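Alpha-galactosidase (Lactobacillus brevis, PDB 3MI6) probably hydrolyses terminal, non-reducing alpha-D-galactose residues from alpha-D-galactosides such as galactose oligosaccharides, galactomannans and galactolipids, as a family 36 glycoside hydrolase. Local coordinates at residues N251-G256 with E295-Y300; L366-F371 with G410-P415; A545-D550 with A570-H575. One frame throughout, in Å; residues are numbered along the deposited sequence.

How the interactions relate
Interactions 2 and 3 belong to the same closed eight-stranded parallel barrel: interaction 2 at the end of strand 363-366, in the loop that follows it, and on strand 408-413; interaction 3 on strands 544-546 and 572-576. Their centres lie about 17 Å apart and their nearest atoms about 7 Å. Both reach the predicted active site: interaction 2 holds Asp367 and Asp368 and places Trp412 beside the predicted nucleophile Asp479, while interaction 3 holds the predicted proton donor Asp549. Interaction 1 lies away from these sites, in the nine-stranded antiparallel sheet that precedes the barrel. Its centre is about 20 Å from that of interaction 3 and about 30 Å from that of interaction 2.

Interaction 1. Residues N251-G256 with E295-Y300; sequences NLVYSG and EAILSY
Glu295 O is met by two groups of the partner segment: Val253 N gives it a hydrogen bond of 2.8 Å, running nearly along the C=O axis, and Leu252 CA adds a CA-H...O contact at 3.5 Å. Further along the antiparallel ladder Asn251 and Ile297 form a hydrogen-bonded pair, with Asn251 N reaching Ile297 O at 2.9 Å in the carbonyl plane. The return bond, Ile297 N to Asn251 O, is also 2.9 Å, but its donor stands well above the carbonyl plane. Leu252 and Ala296 make the non-hydrogen-bonded pair between these links, and Leu252 CD2 lies 4.1 Å from Ala296 CB on their face of the sheet. Val253 is the centre of an inverse gamma turn, with a weak bond from Tyr254 N to Leu252 O. A water continues the ladder there, donating to Val253 O at 2.9 Å and accepting from Glu295 N at 2.7 Å. With Val253 CG1 anti to the backbone N (chi1 -164°), the other branch, CG2, is turned across the strands to meet Ile297 CD1 at 4.1 Å. Asn251 folds its OD1 back to accept from Leu252 N. Helices 305-319 and 536-539 pack on the face bearing Asn251 and Ile297, whereas the Glu295 carboxylate pairs with Lys114. The pairing of strands 247-252 and 290-301 in this large antiparallel sheet thus rests on backbone bonds, and the water bridges peptide groups just beyond the last direct one.

Interaction 2. Residues L366-F371 with G410-P415; sequences LDDGWF and GLWFEP
The rim of a (beta/alpha)8 barrel, at the C-terminal ends of the parallel strands 363-366 and 408-413, is where Leu366 pairs with Leu411 and the loop after Leu366 folds over Trp412. Leu366 N donates to Gly410 O at 2.9 Å. Trp370 points its indole N-H almost straight at Trp412 O, NE1 to O 2.9 Å, a bond in the plane of both indole and carbonyl that, with the packing on both faces, probably limits how far the ring can tilt. Over one face of that indole lies Leu411 CD2, 4.3 Å from the centroid of the six-membered ring, and over the opposite face Phe371 CB. The indole edge is turned toward the face of Phe413 in an offset edge-to-face pair, planes at 85°, with Trp370 CZ2 nearest Phe413 CE1 at 3.6 Å.

A chi1 of 177° swings the Trp412 indole away from its own N, and one face of it is covered by the two predicted substrate-binding aspartates. Asp368 CB sits over the centre of the six-membered ring, 4.1 Å from the centroid, and the Asp368 carboxylate stacks on the same face with planes 18° apart. Glu414 N lies over the opposite face. The rings of Phe371 and Trp412 have nearly parallel planes but are slid apart and barely overlap, CE2 of Phe371 being 3.7 Å from CZ3 of Trp412. Trp412 NE1 hydrogen-bonds to OD2 of Asp479, the predicted nucleophile, Asp368 OD2 forms a salt bridge with Arg374, and Asp367 OD1 forms a salt bridge with Lys477 and a hydrogen bond with Asn335. The other oxygen, Asp367 OD2, stands over the Trp412 ring near its CD1 and accepts a hydrogen bond from the backbone N of Asp368 at 2.8 Å.

Interaction 3. Residues A545-D550 with A570-H575; sequences AWTSDD and AMMGAH
The backbones run parallel, Ala545 lying between two acceptor-donor links: Ala545 N donates to Met571 O at 2.7 Å and Gly573 N to Ala545 O at 2.8 Å. Just past this bridge the Thr547 hydroxyl takes the place of a backbone donor, OG1 giving a 2.8 Å bond to a lone pair of Gly573 O, in the carbonyl plane. A chi1 of -39° sets OG1 beside its own backbone N and leaves the methyl CG2 3.9 Å from CG of Met572, modelled as selenomethionine. The main side-chain contact is between Trp546 and His575. The extended chi1 of -179° carries the Trp546 indole past Gly573, which has no side chain in its way, and brings CZ3 over the centre of the imidazole. The two rings meet obliquely, planes at 34° and centroids 4.1 Å apart. At the other end of the indole, Trp546 NE1 donates in the ring plane to OD1 of Asp549, the predicted proton donor, at 3.2 Å. Asp549 OD2 is hydrogen-bonded to Trp200 NE1, and Ser548 OG accepts from Asp550 N in an ST turn. Glu605 OE1 is hydrogen-bonded to His575 ND1, and Arg556 makes a cation-pi contact with Trp546. A leucine in place of Trp546, having no indole N-H, would probably let the Asp549 carboxylate turn more freely and leave the His575 face and Arg556 without their aromatic partner. Arg556 belongs to helix 553-566, the crossover of the beta-alpha-beta unit joining strand 544-546 to strand 572-576, and the flanking barrel strands are 523-526 and 601-604.

Interaction 1. Residues N251-G256 with E295-Y300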
loop_
_atom_site.group_PDB
_atom_site.type_symbol
_atom_site.label_atom_id
_atom_site.label_comp_id
_atom_site.label_asym_id
_atom_site.label_seq_id
_atom_site.Cartn_x
_atom_site.Cartn_y
_atom_site.Cartn_z
ATOM N N ASN D 251 21.669 2.248 18.208
ATOM C CA ASN D 251 22.936 2.639 17.602
ATOM C C ASN D 251 24.155 1.923 18.239
ATOM O O ASN D 251 24.003 1.066 19.107
ATOM C CB ASN D 251 23.085 4.162 17.554
ATOM C CG ASN D 251 23.982 4.630 16.403
ATOM O OD1 ASN D 251 24.767 3.850 15.850
ATOM N ND2 ASN D 251 23.877 5.912 16.045
ATOM N N LEU D 252 25.360 2.259 17.800
ATOM C CA LEU D 252 26.522 1.445 18.119
ATOM C C LEU D 252 27.776 2.294 18.189
ATOM O O LEU D 252 28.161 2.899 17.199
ATOM C CB LEU D 252 26.711 0.434 17.004
ATOM C CG LEU D 252 26.857 -1.025 17.371
ATOM C CD1 LEU D 252 27.975 -1.657 16.505
ATOM C CD2 LEU D 252 27.099 -1.188 18.883
ATOM N N VAL D 253 28.438 2.350 19.337
ATOM C CA VAL D 253 29.682 3.108 19.358
ATOM C C VAL D 253 30.839 2.281 18.817
ATOM O O VAL D 253 31.625 1.765 19.577
ATOM C CB VAL D 253 30.035 3.585 20.740
ATOM C CG1 VAL D 253 31.082 4.681 20.627
ATOM C CG2 VAL D 253 28.794 4.075 21.441
ATOM N N TYR D 254 30.922 2.168 17.497
ATOM C CA TYR D 254 31.903 1.332 16.821
ATOM C C TYR D 254 32.058 1.872 15.411
ATOM O O TYR D 254 31.172 2.545 14.916
ATOM C CB TYR D 254 31.414 -0.115 16.786
ATOM C CG TYR D 254 32.491 -1.104 16.420
ATOM C CD1 TYR D 254 33.667 -1.175 17.158
ATOM C CD2 TYR D 254 32.333 -1.966 15.332
ATOM C CE1 TYR D 254 34.656 -2.072 16.821
ATOM C CE2 TYR D 254 33.315 -2.865 14.980
ATOM C CZ TYR D 254 34.475 -2.918 15.731
ATOM O OH TYR D 254 35.469 -3.802 15.386
ATOM N N SER D 255 33.175 1.611 14.757
ATOM C CA SER D 255 33.429 2.246 13.469
ATOM C C SER D 255 33.917 1.250 12.443
ATOM O O SER D 255 34.334 1.635 11.356
ATOM C CB SER D 255 34.477 3.357 13.609
ATOM O OG SER D 255 34.252 4.120 14.777
ATOM N N GLY D 256 33.887 -0.026 12.806
ATOM C CA GLY D 256 34.370 -1.083 11.942
ATOM C C GLY D 256 33.208 -1.923 11.473
ATOM O O GLY D 256 32.100 -1.406 11.310
ATOM N N GLU D 295 29.978 -0.570 22.716
ATOM C CA GLU D 295 28.678 -0.328 23.335
ATOM C C GLU D 295 27.517 -0.186 22.343
ATOM O O GLU D 295 27.660 0.420 21.267
ATOM C CB GLU D 295 28.754 0.893 24.247
ATOM C CG GLU D 295 29.431 0.589 25.559
ATOM C CD GLU D 295 29.543 1.791 26.455
ATOM O OE1 GLU D 295 29.506 2.935 25.947
ATOM O OE2 GLU D 295 29.671 1.589 27.680
ATOM N N ALA D 296 26.368 -0.745 22.715
ATOM C CA ALA D 296 25.127 -0.532 21.973
ATOM C C ALA D 296 24.304 0.542 22.668
ATOM O O ALA D 296 24.124 0.478 23.873
ATOM C CB ALA D 296 24.339 -1.833 21.889
ATOM N N ILE D 297 23.822 1.532 21.918
ATOM C CA ILE D 297 22.836 2.509 22.432
ATOM C C ILE D 297 21.401 2.068 22.128
ATOM O O ILE D 297 21.069 1.812 20.981
ATOM C CB ILE D 297 23.002 3.924 21.812
ATOM C CG1 ILE D 297 24.464 4.385 21.797
ATOM C CG2 ILE D 297 22.135 4.918 22.543
ATOM C CD1 ILE D 297 25.120 4.420 23.153
ATOM N N LEU D 298 20.565 1.978 23.157
ATOM C CA LEU D 298 19.152 1.631 23.000
ATOM C C LEU D 298 18.236 2.747 23.515
ATOM O O LEU D 298 18.593 3.501 24.428
ATOM C CB LEU D 298 18.825 0.343 23.737
ATOM C CG LEU D 298 18.730 -0.932 22.904
ATOM C CD1 LEU D 298 20.090 -1.233 22.282
ATOM C CD2 LEU D 298 18.284 -2.109 23.752
ATOM N N SER D 299 17.047 2.849 22.928
ATOM C CA SER D 299 16.133 3.937 23.255
ATOM C C SER D 299 14.717 3.685 22.743
ATOM O O SER D 299 14.509 3.008 21.727
ATOM C CB SER D 299 16.664 5.257 22.700
ATOM O OG SER D 299 16.116 6.342 23.410
ATOM N N TYR D 300 13.750 4.227 23.467
ATOM C CA TYR D 300 12.366 4.111 23.087
ATOM C C TYR D 300 11.656 5.417 23.400
ATOM O O TYR D 300 12.105 6.192 24.240
ATOM C CB TYR D 300 11.684 2.967 23.821
ATOM C CG TYR D 300 10.169 2.982 23.663
ATOM C CD1 TYR D 300 9.376 3.822 24.441
ATOM C CD2 TYR D 300 9.535 2.156 22.736
ATOM C CE1 TYR D 300 8.007 3.854 24.300
ATOM C CE2 TYR D 300 8.153 2.171 22.590
ATOM C CZ TYR D 300 7.394 3.025 23.378
ATOM O OH TYR D 300 6.020 3.057 23.237
HETATM O O HOH W 1 31.913 1.280 22.427
#

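Interaction 2. Residues L366-F371 with G410-P415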
loop_
_atom_site.group_PDB
_atom_site.type_symbol
_atom_site.label_atom_id
_atom_site.label_comp_id
_atom_site.label_asym_id
_atom_site.label_seq_id
_atom_site.Cartn_x
_atom_site.Cartn_y
_atom_site.Cartn_z
ATOM N N LEU D 366 43.998 23.761 4.763
ATOM C CA LEU D 366 44.742 23.247 3.631
ATOM C C LEU D 366 44.419 21.756 3.436
ATOM O O LEU D 366 44.557 20.960 4.374
ATOM C CB LEU D 366 46.224 23.449 3.895
ATOM C CG LEU D 366 47.228 22.887 2.901
ATOM C CD1 LEU D 366 47.042 23.535 1.564
ATOM C CD2 LEU D 366 48.640 23.110 3.424
ATOM N N ASP D 367 43.975 21.373 2.237
ATOM C CA ASP D 367 43.558 19.987 2.004
ATOM C C ASP D 367 44.653 19.178 1.320
ATOM O O ASP D 367 45.838 19.492 1.437
ATOM C CB ASP D 367 42.243 19.915 1.201
ATOM C CG ASP D 367 41.362 18.702 1.587
ATOM O OD1 ASP D 367 40.543 18.820 2.534
ATOM O OD2 ASP D 367 41.472 17.643 0.929
ATOM N N ASP D 368 44.236 18.138 0.605
ATOM C CA ASP D 368 45.138 17.180 -0.009
ATOM C C ASP D 368 46.163 17.877 -0.900
ATOM O O ASP D 368 45.811 18.761 -1.682
ATOM C CB ASP D 368 44.321 16.163 -0.825
ATOM C CG ASP D 368 45.088 14.881 -1.132
ATOM O OD1 ASP D 368 46.332 14.893 -1.165
ATOM O OD2 ASP D 368 44.432 13.852 -1.356
ATOM N N GLY D 369 47.430 17.490 -0.765
ATOM C CA GLY D 369 48.461 17.940 -1.682
ATOM C C GLY D 369 49.699 18.578 -1.075
ATOM O O GLY D 369 50.656 18.861 -1.783
ATOM N N TRP D 370 49.705 18.795 0.230
ATOM C CA TRP D 370 50.787 19.556 0.845
ATOM C C TRP D 370 52.043 18.734 1.154
ATOM O O TRP D 370 53.121 19.287 1.395
ATOM C CB TRP D 370 50.288 20.236 2.120
ATOM C CG TRP D 370 49.822 19.273 3.153
ATOM C CD1 TRP D 370 48.567 18.785 3.297
ATOM C CD2 TRP D 370 50.608 18.673 4.178
ATOM N NE1 TRP D 370 48.513 17.920 4.353
ATOM C CE2 TRP D 370 49.758 17.831 4.913
ATOM C CE3 TRP D 370 51.947 18.764 4.546
ATOM C CZ2 TRP D 370 50.201 17.083 6.003
ATOM C CZ3 TRP D 370 52.389 18.023 5.626
ATOM C CH2 TRP D 370 51.518 17.195 6.345
ATOM N N PHE D 371 51.902 17.415 1.142
ATOM C CA PHE D 371 52.965 16.524 1.591
ATOM C C PHE D 371 53.707 15.838 0.429
ATOM O O PHE D 371 53.202 15.790 -0.697
ATOM C CB PHE D 371 52.362 15.482 2.527
ATOM C CG PHE D 371 51.176 14.768 1.941
ATOM C CD1 PHE D 371 51.269 13.444 1.548
ATOM C CD2 PHE D 371 49.969 15.427 1.759
ATOM C CE1 PHE D 371 50.173 12.785 1.003
ATOM C CE2 PHE D 371 48.877 14.773 1.208
ATOM C CZ PHE D 371 48.980 13.450 0.839
ATOM N N GLY D 410 44.042 24.680 9.764
ATOM C CA GLY D 410 43.837 23.248 9.817
ATOM C C GLY D 410 44.419 22.606 8.582
ATOM O O GLY D 410 44.577 23.278 7.553
ATOM N N LEU D 411 44.758 21.321 8.685
ATOM C CA LEU D 411 45.246 20.576 7.529
ATOM C C LEU D 411 44.797 19.117 7.508
ATOM O O LEU D 411 44.313 18.584 8.497
ATOM C CB LEU D 411 46.775 20.709 7.351
ATOM C CG LEU D 411 47.757 19.873 8.180
ATOM C CD1 LEU D 411 47.815 18.475 7.640
ATOM C CD2 LEU D 411 49.150 20.471 8.152
ATOM N N TRP D 412 44.999 18.493 6.355
ATOM C CA TRP D 412 44.420 17.212 5.976
ATOM C C TRP D 412 45.464 16.091 6.053
ATOM O O TRP D 412 46.538 16.176 5.464
ATOM C CB TRP D 412 43.905 17.372 4.538
ATOM C CG TRP D 412 43.306 16.186 3.866
ATOM C CD1 TRP D 412 41.987 15.973 3.633
ATOM C CD2 TRP D 412 44.003 15.078 3.266
ATOM N NE1 TRP D 412 41.806 14.797 2.948
ATOM C CE2 TRP D 412 43.028 14.226 2.710
ATOM C CE3 TRP D 412 45.353 14.719 3.155
ATOM C CZ2 TRP D 412 43.357 13.027 2.060
ATOM C CZ3 TRP D 412 45.676 13.538 2.505
ATOM C CH2 TRP D 412 44.686 12.705 1.968
ATOM N N PHE D 413 45.153 15.048 6.804
ATOM C CA PHE D 413 45.928 13.822 6.764
ATOM C C PHE D 413 45.035 12.678 6.289
ATOM O O PHE D 413 43.804 12.752 6.397
ATOM C CB PHE D 413 46.446 13.464 8.154
ATOM C CG PHE D 413 47.451 14.426 8.704
ATOM C CD1 PHE D 413 48.805 14.224 8.496
ATOM C CD2 PHE D 413 47.044 15.520 9.452
ATOM C CE1 PHE D 413 49.735 15.111 9.013
ATOM C CE2 PHE D 413 47.963 16.404 9.971
ATOM C CZ PHE D 413 49.311 16.204 9.750
ATOM N N GLU D 414 45.664 11.619 5.779
ATOM C CA GLU D 414 45.006 10.329 5.547
ATOM C C GLU D 414 45.951 9.246 6.056
ATOM O O GLU D 414 46.540 8.515 5.267
ATOM C CB GLU D 414 44.686 10.118 4.056
ATOM C CG GLU D 414 43.703 8.980 3.761
ATOM C CD GLU D 414 43.402 8.814 2.274
ATOM O OE1 GLU D 414 43.688 9.737 1.488
ATOM O OE2 GLU D 414 42.870 7.755 1.882
ATOM N N PRO D 415 46.087 9.148 7.393
ATOM C CA PRO D 415 47.071 8.345 8.140
ATOM C C PRO D 415 47.113 6.872 7.762
ATOM O O PRO D 415 48.192 6.331 7.479
ATOM C CB PRO D 415 46.574 8.444 9.581
ATOM C CG PRO D 415 45.817 9.705 9.630
ATOM C CD PRO D 415 45.144 9.826 8.299
#

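Interaction 3. Residues A545-D550 with A570-H575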
loop_
_atom_site.group_PDB
_atom_site.type_symbol
_atom_site.label_atom_id
_atom_site.label_comp_id
_atom_site.label_asym_id
_atom_site.label_seq_id
_atom_site.Cartn_x
_atom_site.Cartn_y
_atom_site.Cartn_z
ATOM N N ALA D 545 31.774 15.234 11.626
ATOM C CA ALA D 545 32.245 14.470 10.482
ATOM C C ALA D 545 31.939 15.222 9.196
ATOM O O ALA D 545 31.018 16.037 9.163
ATOM C CB ALA D 545 31.606 13.090 10.467
ATOM N N TRP D 546 32.731 14.979 8.152
ATOM C CA TRP D 546 32.419 15.480 6.812
ATOM C C TRP D 546 31.307 14.596 6.237
ATOM O O TRP D 546 31.551 13.463 5.829
ATOM C CB TRP D 546 33.670 15.457 5.926
ATOM C CG TRP D 546 33.436 15.971 4.530
ATOM C CD1 TRP D 546 33.791 15.366 3.358
ATOM C CD2 TRP D 546 32.772 17.192 4.163
ATOM N NE1 TRP D 546 33.401 16.141 2.283
ATOM C CE2 TRP D 546 32.776 17.264 2.751
ATOM C CE3 TRP D 546 32.185 18.235 4.891
ATOM C CZ2 TRP D 546 32.216 18.335 2.060
ATOM C CZ3 TRP D 546 31.628 19.293 4.201
ATOM C CH2 TRP D 546 31.644 19.335 2.798
ATOM N N THR D 547 30.084 15.116 6.214
ATOM C CA THR D 547 28.893 14.286 6.026
ATOM C C THR D 547 28.830 13.544 4.694
ATOM O O THR D 547 28.501 12.362 4.648
ATOM C CB THR D 547 27.625 15.124 6.197
ATOM O OG1 THR D 547 27.833 16.051 7.266
ATOM C CG2 THR D 547 26.413 14.238 6.509
ATOM N N SER D 548 29.119 14.253 3.612
ATOM C CA SER D 548 29.175 13.647 2.289
ATOM C C SER D 548 30.139 14.430 1.413
ATOM O O SER D 548 30.269 15.635 1.566
ATOM C CB SER D 548 27.783 13.646 1.642
ATOM O OG SER D 548 27.810 13.000 0.379
ATOM N N ASP D 549 30.809 13.741 0.501
ATOM C CA ASP D 549 31.559 14.413 -0.544
ATOM C C ASP D 549 30.617 15.144 -1.481
ATOM O O ASP D 549 31.005 16.106 -2.150
ATOM C CB ASP D 549 32.393 13.426 -1.341
ATOM C CG ASP D 549 33.827 13.404 -0.897
ATOM O OD1 ASP D 549 34.224 14.370 -0.211
ATOM O OD2 ASP D 549 34.547 12.421 -1.226
ATOM N N ASP D 550 29.378 14.677 -1.541
ATOM C CA ASP D 550 28.362 15.372 -2.303
ATOM C C ASP D 550 27.999 16.663 -1.568
ATOM O O ASP D 550 27.407 16.616 -0.485
ATOM C CB ASP D 550 27.130 14.487 -2.484
ATOM C CG ASP D 550 26.130 15.078 -3.451
ATOM O OD1 ASP D 550 26.132 16.312 -3.662
ATOM O OD2 ASP D 550 25.334 14.306 -4.023
ATOM N N ALA D 570 25.044 19.267 14.919
ATOM C CA ALA D 570 26.357 19.610 15.447
ATOM C C ALA D 570 27.452 18.725 14.837
ATOM O O ALA D 570 28.590 19.158 14.655
ATOM C CB ALA D 570 26.356 19.488 16.965
HETATM N N MSE D 571 27.081 17.496 14.501
HETATM C CA MSE D 571 28.014 16.502 14.000
HETATM C C MSE D 571 28.291 16.577 12.484
HETATM O O MSE D 571 29.258 15.982 11.996
HETATM C CB MSE D 571 27.508 15.112 14.367
HETATM C CG MSE D 571 27.448 14.840 15.869
HETATM SE SE MSE D 571 26.862 13.006 16.243
HETATM C CE MSE D 571 26.750 13.093 18.214
HETATM N N MSE D 572 27.463 17.324 11.755
HETATM C CA MSE D 572 27.513 17.341 10.293
HETATM C C MSE D 572 28.242 18.541 9.696
HETATM O O MSE D 572 27.706 19.647 9.670
HETATM C CB MSE D 572 26.099 17.345 9.720
HETATM C CG MSE D 572 25.357 16.032 9.753
HETATM SE SE MSE D 572 23.465 16.337 9.222
HETATM C CE MSE D 572 22.577 16.290 10.988
ATOM N N GLY D 573 29.444 18.331 9.179
ATOM C CA GLY D 573 30.070 19.377 8.396
ATOM C C GLY D 573 29.228 19.611 7.146
ATOM O O GLY D 573 28.633 18.677 6.630
ATOM N N ALA D 574 29.171 20.849 6.667
ATOM C CA ALA D 574 28.485 21.164 5.421
ATOM C C ALA D 574 29.110 22.389 4.772
ATOM O O ALA D 574 29.124 23.452 5.365
ATOM C CB ALA D 574 27.023 21.412 5.680
ATOM N N HIS D 575 29.628 22.255 3.558
ATOM C CA HIS D 575 30.237 23.406 2.893
ATOM C C HIS D 575 29.394 23.915 1.712
ATOM O O HIS D 575 28.826 23.134 0.967
ATOM C CB HIS D 575 31.651 23.079 2.403
ATOM C CG HIS D 575 32.568 22.547 3.462
ATOM N ND1 HIS D 575 33.768 21.931 3.162
ATOM C CD2 HIS D 575 32.478 22.550 4.813
ATOM C CE1 HIS D 575 34.370 21.566 4.280
ATOM N NE2 HIS D 575 33.611 21.933 5.297
#